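Long-range contacts in lectin (Pleurotus ostreatus, PDB 6T0Q), which probably binds galactose and N-acetylgalactosamine residues of glycans through calcium-containing sites in two beta-sandwich domains of the carbohydrate-binding-module type: residues P190-L195 against C231-I236; G197-W202 against I336-V341; G287-I292 against V304-S309. All blocks are in the same frame, centred on the assembly; numbering follows the deposited sequence. Where two conformers were deposited one is given.

Contact 1: P190-L195 against C231-I236; sequences PPVLPL and CATVLI
Leu-235 presents its whole side chain to the loop 190-195, which lies between strands 174-178 and 199-202 and packs here on strand 229-239 of a five-stranded sheet. With CG anti to the backbone N (chi1 177°) the branch point stands toward the loop, and its two methyls part there to different partners. Leu-235 CD2 meets Leu-195 CD2 at 3.6 Å, the two side chains crossing at about a right angle, while Leu-235 CD1 faces the CG1 branch of Val-192 at 4.2 Å. Leu-193 lies against the root of the same side chain, its CD1 4.1 Å from Leu-235 CB. Leu-193 CD1 also rests on the strand backbone, 3.5 Å from Thr-233 O. Leu-235 CD2 in turn touches Leu-193 O at 3.3 Å, a close approach of methyl to carbonyl.

Two residues earlier on the same face, Thr-233 turns its methyl to the loop: CG2 meets Val-192 CG2 at 3.8 Å, the side chains crossing obliquely. Phe-102 of strand 98-104 packs on Val-192, Leu-193 and Thr-233, bringing part of the first half of the chain onto this patch. Branched aliphatic residues suit the place because their methyls interlock without needing polar partners. Against this strand the loop is held by its leucines and valine, through shape and exclusion of water; its polar tie to the sheet is Pro-194 O with Thr-291 OG1.

Contact 2: G197-W202 against I336-V341; sequences GSNWIW and IGAFGV
A classic beta bulge joins the edge strand 199-202 to the end of strand 331-338: Ile-336 and Gly-337 both face Trp-200. Trp-200 O accepts from Ile-336 N at 2.8 Å and, weakly, from Gly-337 N, so one carbonyl serves two successive amides. In return Trp-200 N donates to Gly-337 O at 2.9 Å; the donor lies nearly on the line of the C=O bond, but the N-H is bent at 134°. Beyond the non-hydrogen-bonded pair of Asn-199 and Ala-338, Phe-339 N donates to Ser-198 O at 2.9 Å.

The chain then reverses in a type II turn from Ala-338 to Val-341. Gly-340 sits where positive phi is required, and Gly-337, having no side chain, lets Val-341 CG2 lie close to its CA. A chi1 of -62° brings the CD1-NE1 edge of the Trp-200 indole to the turn, with Ala-338 O and Gly-340 N near the ring plane. Trp-200 NE1 donates to a water at 2.9 Å, which also accepts from Gly-340 N at 2.8 Å and donates to Val-341 O, so a single water ties the indole to the turn. Val-341 CG2 comes within 4.1 Å of Trp-200 CD1, and Phe-339 CD1 approaches Trp-200 NE1 with the two side chains set at a slant. At the other end, Ile-336 CD1 packs on Trp-202 CB at 3.9 Å.

Strand 199-202 borders a seven-stranded antiparallel sheet, with 331-338 as its neighbour, yet Ile-201 is also backbone-bonded to Val-288 of strand 287-296. Trp-200 stacks on Trp-344 and, with Phe-339, packs on Ile-289; Trp-202 lies against Ala-279 and the calcium ligand Asn-281 of strand 273-281.

Contact 3: G287-I292 against V304-S309; sequences GVIATI and VVTDAS
Ala-290 and Thr-306 are joined by two hydrogen bonds, one of which uses a side chain where a regular ladder would use a carbonyl. Thr-306 N donates to Ala-290 O at 3.1 Å, and Ala-290 N gives its hydrogen to Thr-306 OG1 at 3.0 Å. A chi1 of 38° places OG1 between the backbone N and the carbonyl carbon, within range of that amide, while Thr-306 CG2 lies 3.9 Å from Ala-290 CB. The hydroxyl also bonds to Asn-199 O, so a threonine suits a position that must serve two backbones.

Farther along, Ile-292 and Val-304 form a hydrogen-bonded pair, Ile-292 N to Val-304 O and Val-304 N to Ile-292 O, each 2.7 Å. Their beta-branched side chains share one face, where Ile-292 packs on Val-234. Thr-291 and Val-305 occupy the other, and the buried Thr-291 OG1 is satisfied by Pro-194 O and Ser-198 OG.

Past the strand, Asp-307 OD1 accepts from Ser-309 N, which meets it from above the carboxylate plane, and from Ser-309 OG at 2.6 Å on its syn lone pair; Lys-220 also bonds that hydroxyl. The first of these bonds makes an Asx turn in the segment that follows the strand. The paired part is an antiparallel beta hairpin of strands 287-296 and 301-305, at the edge of a five-stranded sheet in a beta-sandwich.

How the contacts relate
All three contacts lie in the second half of the chain. Contacts 1 and 3 share one sheet, in which strands 229-239 and 287-296 are neighbours, and their centres are about 12 Å apart; contact 2 belongs to the seven-stranded sheet, its centre about 8 Å from that of contact 3 and about 15 Å from that of contact 1. Contact 3 falls wholly between the two segments of contact 2 along the sequence, whereas those of contacts 1 and 2 alternate. The chain from 190 to 202 passes from a loop packed on the first sheet to the outermost strand of the second, hydrogen-bonded to contact 3 on the way. Contact 2 lies closest to the second calcium site (Trp-202 side chain about 7 Å from the ion), with contact 3 also near it.

Contact 1: P190-L195 against C231-I236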
loop_
_atom_site.group_PDB
_atom_site.type_symbol
_atom_site.label_atom_id
_atom_site.label_comp_id
_atom_site.label_asym_id
_atom_site.label_seq_id
_atom_site.Cartn_x
_atom_site.Cartn_y
_atom_site.Cartn_z
ATOM N N PRO A 190 -18.141 -4.076 -28.310
ATOM C CA PRO A 190 -17.915 -2.732 -27.770
ATOM C C PRO A 190 -16.428 -2.437 -27.717
ATOM O O PRO A 190 -15.607 -3.356 -27.862
ATOM C CB PRO A 190 -18.505 -2.825 -26.356
ATOM C CG PRO A 190 -18.213 -4.238 -25.964
ATOM C CD PRO A 190 -18.392 -5.059 -27.240
ATOM N N PRO A 191 -16.035 -1.185 -27.485
ATOM C CA PRO A 191 -14.618 -0.909 -27.216
ATOM C C PRO A 191 -14.170 -1.632 -25.953
ATOM O O PRO A 191 -14.971 -1.891 -25.053
ATOM C CB PRO A 191 -14.580 0.618 -27.034
ATOM C CG PRO A 191 -15.981 0.984 -26.634
ATOM C CD PRO A 191 -16.858 0.039 -27.415
ATOM N N VAL A 192 -12.874 -1.972 -25.893
ATOM C CA VAL A 192 -12.364 -2.696 -24.726
ATOM C C VAL A 192 -12.612 -1.899 -23.448
ATOM O O VAL A 192 -13.033 -2.455 -22.425
ATOM C CB VAL A 192 -10.872 -3.046 -24.899
ATOM C CG1 VAL A 192 -10.016 -1.783 -25.227
ATOM C CG2 VAL A 192 -10.361 -3.737 -23.653
ATOM N N LEU A 193 -12.378 -0.588 -23.494
ATOM C CA LEU A 193 -12.619 0.357 -22.410
ATOM C C LEU A 193 -13.063 1.673 -23.026
ATOM O O LEU A 193 -12.697 1.977 -24.169
ATOM C CB LEU A 193 -11.359 0.609 -21.558
ATOM C CG LEU A 193 -10.874 -0.545 -20.676
ATOM C CD1 LEU A 193 -9.484 -0.226 -20.111
ATOM C CD2 LEU A 193 -11.875 -0.790 -19.548
ATOM N N PRO A 194 -13.838 2.478 -22.301
ATOM C CA PRO A 194 -14.188 3.807 -22.819
ATOM C C PRO A 194 -13.025 4.770 -22.643
ATOM O O PRO A 194 -12.264 4.682 -21.674
ATOM C CB PRO A 194 -15.382 4.220 -21.948
ATOM C CG PRO A 194 -15.073 3.579 -20.619
ATOM C CD PRO A 194 -14.467 2.217 -20.993
ATOM N N LEU A 195 -12.873 5.680 -23.606
ATOM C CA LEU A 195 -12.095 6.892 -23.364
ATOM C C LEU A 195 -12.981 8.041 -22.908
ATOM O O LEU A 195 -12.514 8.942 -22.197
ATOM C CB LEU A 195 -11.318 7.295 -24.620
ATOM C CG LEU A 195 -10.153 6.365 -24.947
ATOM C CD1 LEU A 195 -9.477 6.824 -26.221
ATOM C CD2 LEU A 195 -9.160 6.291 -23.765
ATOM N N CYS A 231 -5.831 -8.456 -12.051
ATOM C CA CYS A 231 -5.477 -8.124 -13.429
ATOM C C CYS A 231 -5.823 -6.664 -13.682
ATOM O O CYS A 231 -6.737 -6.118 -13.058
ATOM C CB CYS A 231 -6.243 -9.018 -14.485
ATOM S SG CYS A 231 -5.775 -10.824 -14.512
ATOM N N ALA A 232 -5.091 -6.031 -14.606
ATOM C CA ALA A 232 -5.480 -4.722 -15.112
ATOM C C ALA A 232 -5.542 -4.762 -16.629
ATOM O O ALA A 232 -4.778 -5.481 -17.285
ATOM C CB ALA A 232 -4.526 -3.608 -14.678
ATOM N N THR A 233 -6.483 -4.002 -17.169
ATOM C CA THR A 233 -6.562 -3.724 -18.594
ATOM C C THR A 233 -6.334 -2.235 -18.778
ATOM O O THR A 233 -6.938 -1.427 -18.066
ATOM C CB THR A 233 -7.917 -4.139 -19.155
ATOM O OG1 THR A 233 -8.155 -5.513 -18.816
ATOM C CG2 THR A 233 -7.938 -3.978 -20.690
ATOM N N VAL A 234 -5.451 -1.871 -19.706
ATOM C CA VAL A 234 -5.061 -0.477 -19.913
ATOM C C VAL A 234 -5.339 -0.100 -21.357
ATOM O O VAL A 234 -4.945 -0.822 -22.278
ATOM C CB VAL A 234 -3.575 -0.241 -19.579
ATOM C CG1 VAL A 234 -3.197 1.233 -19.830
ATOM C CG2 VAL A 234 -3.279 -0.650 -18.153
ATOM N N LEU A 235 -6.009 1.030 -21.551
ATOM C CA LEU A 235 -6.205 1.627 -22.863
ATOM C C LEU A 235 -5.506 2.981 -22.868
ATOM O O LEU A 235 -5.739 3.784 -21.964
ATOM C CB LEU A 235 -7.699 1.791 -23.148
ATOM C CG LEU A 235 -8.042 2.477 -24.463
ATOM C CD1 LEU A 235 -7.587 1.603 -25.612
ATOM C CD2 LEU A 235 -9.547 2.747 -24.522
ATOM N N ILE A 236 -4.649 3.244 -23.859
ATOM C CA ILE A 236 -3.825 4.452 -23.813
ATOM C C ILE A 236 -3.537 4.975 -25.219
ATOM O O ILE A 236 -3.382 4.207 -26.176
ATOM C CB ILE A 236 -2.514 4.172 -23.041
ATOM C CG1 ILE A 236 -1.627 5.416 -22.945
ATOM C CG2 ILE A 236 -1.733 3.013 -23.686
ATOM C CD1 ILE A 236 -0.492 5.207 -21.911
#

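Contact 2: G197-W202 against I336-V341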
loop_
_atom_site.group_PDB
_atom_site.type_symbol
_atom_site.label_atom_id
_atom_site.label_comp_id
_atom_site.label_asym_id
_atom_site.label_seq_id
_atom_site.Cartn_x
_atom_site.Cartn_y
_atom_site.Cartn_z
ATOM N N GLY A 197 -15.110 9.771 -20.411
ATOM C CA GLY A 197 -14.859 9.720 -18.983
ATOM C C GLY A 197 -13.407 9.923 -18.592
ATOM O O GLY A 197 -13.126 10.139 -17.407
ATOM N N SER A 198 -12.481 9.864 -19.544
ATOM C CA SER A 198 -11.074 10.142 -19.289
ATOM C C SER A 198 -10.702 11.503 -19.867
ATOM O O SER A 198 -11.477 12.131 -20.595
ATOM C CB SER A 198 -10.185 9.042 -19.882
ATOM O OG SER A 198 -10.538 7.783 -19.346
ATOM N N ASN A 199 -9.500 11.968 -19.519
ATOM C CA ASN A 199 -9.028 13.283 -19.940
ATOM C C ASN A 199 -7.665 13.185 -20.602
ATOM O O ASN A 199 -6.813 12.394 -20.186
ATOM C CB ASN A 199 -8.889 14.262 -18.756
ATOM C CG ASN A 199 -10.141 14.368 -17.944
ATOM O OD1 ASN A 199 -11.048 15.117 -18.288
ATOM N ND2 ASN A 199 -10.209 13.604 -16.856
ATOM N N TRP A 200 -7.451 14.022 -21.610
ATOM C CA TRP A 200 -6.093 14.303 -22.039
ATOM C C TRP A 200 -5.407 15.134 -20.962
ATOM O O TRP A 200 -5.946 16.158 -20.526
ATOM C CB TRP A 200 -6.095 15.062 -23.362
ATOM C CG TRP A 200 -6.715 14.333 -24.526
ATOM C CD1 TRP A 200 -8.014 14.409 -24.948
ATOM C CD2 TRP A 200 -6.046 13.453 -25.436
ATOM N NE1 TRP A 200 -8.193 13.625 -26.067
ATOM C CE2 TRP A 200 -7.000 13.031 -26.387
ATOM C CE3 TRP A 200 -4.731 12.989 -25.544
ATOM C CZ2 TRP A 200 -6.681 12.163 -27.434
ATOM C CZ3 TRP A 200 -4.416 12.126 -26.587
ATOM C CH2 TRP A 200 -5.390 11.725 -27.518
ATOM N N ILE A 201 -4.238 14.684 -20.505
ATOM C CA ILE A 201 -3.473 15.418 -19.504
ATOM C C ILE A 201 -2.083 15.710 -20.057
ATOM O O ILE A 201 -1.626 15.099 -21.029
ATOM C CB ILE A 201 -3.369 14.670 -18.150
ATOM C CG1 ILE A 201 -2.622 13.335 -18.306
ATOM C CG2 ILE A 201 -4.760 14.452 -17.548
ATOM C CD1 ILE A 201 -2.390 12.599 -16.967
ATOM N N TRP A 202 -1.412 16.664 -19.418
ATOM C CA TRP A 202 -0.017 16.969 -19.717
ATOM C C TRP A 202 0.563 17.682 -18.502
ATOM O O TRP A 202 -0.116 17.861 -17.486
ATOM C CB TRP A 202 0.111 17.817 -20.990
ATOM C CG TRP A 202 1.453 17.695 -21.677
ATOM C CD1 TRP A 202 2.444 18.649 -21.734
ATOM C CD2 TRP A 202 1.946 16.561 -22.408
ATOM N NE1 TRP A 202 3.510 18.174 -22.463
ATOM C CE2 TRP A 202 3.234 16.895 -22.881
ATOM C CE3 TRP A 202 1.418 15.296 -22.714
ATOM C CZ2 TRP A 202 4.003 16.009 -23.638
ATOM C CZ3 TRP A 202 2.182 14.419 -23.464
ATOM C CH2 TRP A 202 3.461 14.782 -23.923
ATOM N N ILE A 336 -5.956 18.865 -20.000
ATOM C CA ILE A 336 -6.035 19.653 -21.223
ATOM C C ILE A 336 -7.472 19.702 -21.723
ATOM O O ILE A 336 -7.950 20.751 -22.168
ATOM C CB ILE A 336 -5.077 19.073 -22.283
ATOM C CG1 ILE A 336 -3.682 18.860 -21.681
ATOM C CG2 ILE A 336 -5.034 19.973 -23.528
ATOM C CD1 ILE A 336 -3.072 20.110 -20.993
ATOM N N GLY A 337 -8.180 18.577 -21.642
ATOM C CA GLY A 337 -9.594 18.536 -21.990
ATOM C C GLY A 337 -10.131 17.132 -21.773
ATOM O O GLY A 337 -9.373 16.160 -21.698
ATOM N N ALA A 338 -11.454 17.046 -21.650
ATOM C CA ALA A 338 -12.072 15.725 -21.606
ATOM C C ALA A 338 -11.967 15.070 -22.979
ATOM O O ALA A 338 -11.850 15.750 -23.999
ATOM C CB ALA A 338 -13.540 15.819 -21.187
ATOM N N PHE A 339 -12.015 13.739 -23.007
ATOM C CA PHE A 339 -11.972 13.042 -24.290
ATOM C C PHE A 339 -13.052 13.587 -25.208
ATOM O O PHE A 339 -14.206 13.735 -24.801
ATOM C CB PHE A 339 -12.170 11.536 -24.124
ATOM C CG PHE A 339 -12.212 10.805 -25.440
ATOM C CD1 PHE A 339 -11.071 10.725 -26.230
ATOM C CD2 PHE A 339 -13.391 10.244 -25.909
ATOM C CE1 PHE A 339 -11.095 10.070 -27.459
ATOM C CE2 PHE A 339 -13.425 9.580 -27.135
ATOM C CZ PHE A 339 -12.273 9.498 -27.911
ATOM N N GLY A 340 -12.666 13.908 -26.447
ATOM C CA GLY A 340 -13.564 14.495 -27.432
ATOM C C GLY A 340 -13.145 15.879 -27.897
ATOM O O GLY A 340 -13.478 16.273 -29.017
ATOM N N VAL A 341 -12.436 16.635 -27.048
ATOM C CA VAL A 341 -12.055 17.994 -27.419
ATOM C C VAL A 341 -11.181 18.000 -28.669
ATOM O O VAL A 341 -10.413 17.064 -28.936
ATOM C CB VAL A 341 -11.315 18.711 -26.274
ATOM C CG1 VAL A 341 -12.251 18.974 -25.106
ATOM C CG2 VAL A 341 -10.087 17.889 -25.843
HETATM O O HOH W 1 -10.334 14.341 -27.868
#

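Contact 3: G287-I292 against V304-S309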
loop_
_atom_site.group_PDB
_atom_site.type_symbol
_atom_site.label_atom_id
_atom_site.label_comp_id
_atom_site.label_asym_id
_atom_site.label_seq_id
_atom_site.Cartn_x
_atom_site.Cartn_y
_atom_site.Cartn_z
ATOM N N GLY A 287 -0.754 15.670 -25.489
ATOM C CA GLY A 287 -1.559 15.104 -24.421
ATOM C C GLY A 287 -1.383 13.601 -24.378
ATOM O O GLY A 287 -0.981 12.970 -25.359
ATOM N N VAL A 288 -1.684 13.035 -23.212
ATOM C CA VAL A 288 -1.789 11.587 -23.064
ATOM C C VAL A 288 -3.110 11.290 -22.367
ATOM O O VAL A 288 -3.555 12.055 -21.503
ATOM C CB VAL A 288 -0.583 10.983 -22.300
ATOM C CG1 VAL A 288 -0.478 11.562 -20.913
ATOM C CG2 VAL A 288 -0.674 9.436 -22.225
ATOM N N ILE A 289 -3.756 10.201 -22.767
ATOM C CA ILE A 289 -5.048 9.819 -22.209
ATOM C C ILE A 289 -5.028 8.317 -21.981
ATOM O O ILE A 289 -4.418 7.576 -22.759
ATOM C CB ILE A 289 -6.206 10.249 -23.142
ATOM C CG1 ILE A 289 -7.567 9.991 -22.492
ATOM C CG2 ILE A 289 -6.125 9.541 -24.492
ATOM C CD1 ILE A 289 -8.723 10.602 -23.310
ATOM N N ALA A 290 -5.663 7.870 -20.895
ATOM C CA ALA A 290 -5.677 6.448 -20.590
ATOM C C ALA A 290 -6.868 6.127 -19.704
ATOM O O ALA A 290 -7.360 6.977 -18.957
ATOM C CB ALA A 290 -4.389 5.984 -19.901
ATOM N N THR A 291 -7.324 4.887 -19.813
ATOM C CA THR A 291 -8.342 4.324 -18.941
ATOM C C THR A 291 -7.806 2.992 -18.456
ATOM O O THR A 291 -7.273 2.214 -19.251
ATOM C CB THR A 291 -9.680 4.135 -19.672
ATOM O OG1 THR A 291 -10.105 5.391 -20.219
ATOM C CG2 THR A 291 -10.762 3.604 -18.705
ATOM N N ILE A 292 -7.926 2.737 -17.160
ATOM C CA ILE A 292 -7.375 1.536 -16.544
ATOM C C ILE A 292 -8.461 0.905 -15.694
ATOM O O ILE A 292 -9.058 1.583 -14.849
ATOM C CB ILE A 292 -6.146 1.847 -15.668
ATOM C CG1 ILE A 292 -5.028 2.493 -16.486
ATOM C CG2 ILE A 292 -5.662 0.565 -14.961
ATOM C CD1 ILE A 292 -3.961 3.147 -15.602
ATOM N N VAL A 304 -9.511 3.674 -13.202
ATOM C CA VAL A 304 -8.675 4.854 -13.050
ATOM C C VAL A 304 -8.578 5.508 -14.416
ATOM O O VAL A 304 -8.416 4.809 -15.421
ATOM C CB VAL A 304 -7.276 4.465 -12.522
ATOM C CG1 VAL A 304 -6.310 5.626 -12.653
ATOM C CG2 VAL A 304 -7.377 3.981 -11.073
ATOM N N VAL A 305 -8.707 6.836 -14.464
ATOM C CA VAL A 305 -8.577 7.580 -15.714
ATOM C C VAL A 305 -7.491 8.628 -15.537
ATOM O O VAL A 305 -7.204 9.070 -14.421
ATOM C CB VAL A 305 -9.905 8.247 -16.149
ATOM C CG1 VAL A 305 -11.017 7.196 -16.266
ATOM C CG2 VAL A 305 -10.306 9.346 -15.160
ATOM N N THR A 306 -6.875 9.024 -16.649
ATOM C CA THR A 306 -5.994 10.180 -16.605
ATOM C C THR A 306 -6.796 11.407 -16.190
ATOM O O THR A 306 -7.813 11.735 -16.808
ATOM C CB THR A 306 -5.317 10.394 -17.963
ATOM O OG1 THR A 306 -6.247 10.108 -19.023
ATOM C CG2 THR A 306 -4.113 9.465 -18.085
ATOM N N ASP A 307 -6.352 12.062 -15.120
ATOM C CA ASP A 307 -7.005 13.255 -14.595
ATOM C C ASP A 307 -5.987 13.990 -13.722
ATOM O O ASP A 307 -4.801 13.643 -13.702
ATOM C CB ASP A 307 -8.297 12.881 -13.848
ATOM C CG ASP A 307 -8.051 11.917 -12.669
ATOM O OD1 ASP A 307 -6.928 11.876 -12.134
ATOM O OD2 ASP A 307 -8.991 11.189 -12.280
ATOM N N ALA A 308 -6.446 15.004 -12.984
ATOM C CA ALA A 308 -5.516 15.798 -12.178
ATOM C C ALA A 308 -5.000 15.064 -10.947
ATOM O O ALA A 308 -4.134 15.606 -10.245
ATOM C CB ALA A 308 -6.173 17.119 -11.760
ATOM N N SER A 309 -5.481 13.848 -10.662
ATOM C CA SER A 309 -4.920 13.082 -9.556
ATOM C C SER A 309 -3.616 12.397 -9.931
ATOM O O SER A 309 -2.932 11.882 -9.047
ATOM C CB SER A 309 -5.921 12.038 -9.048
ATOM O OG SER A 309 -5.958 10.890 -9.890
#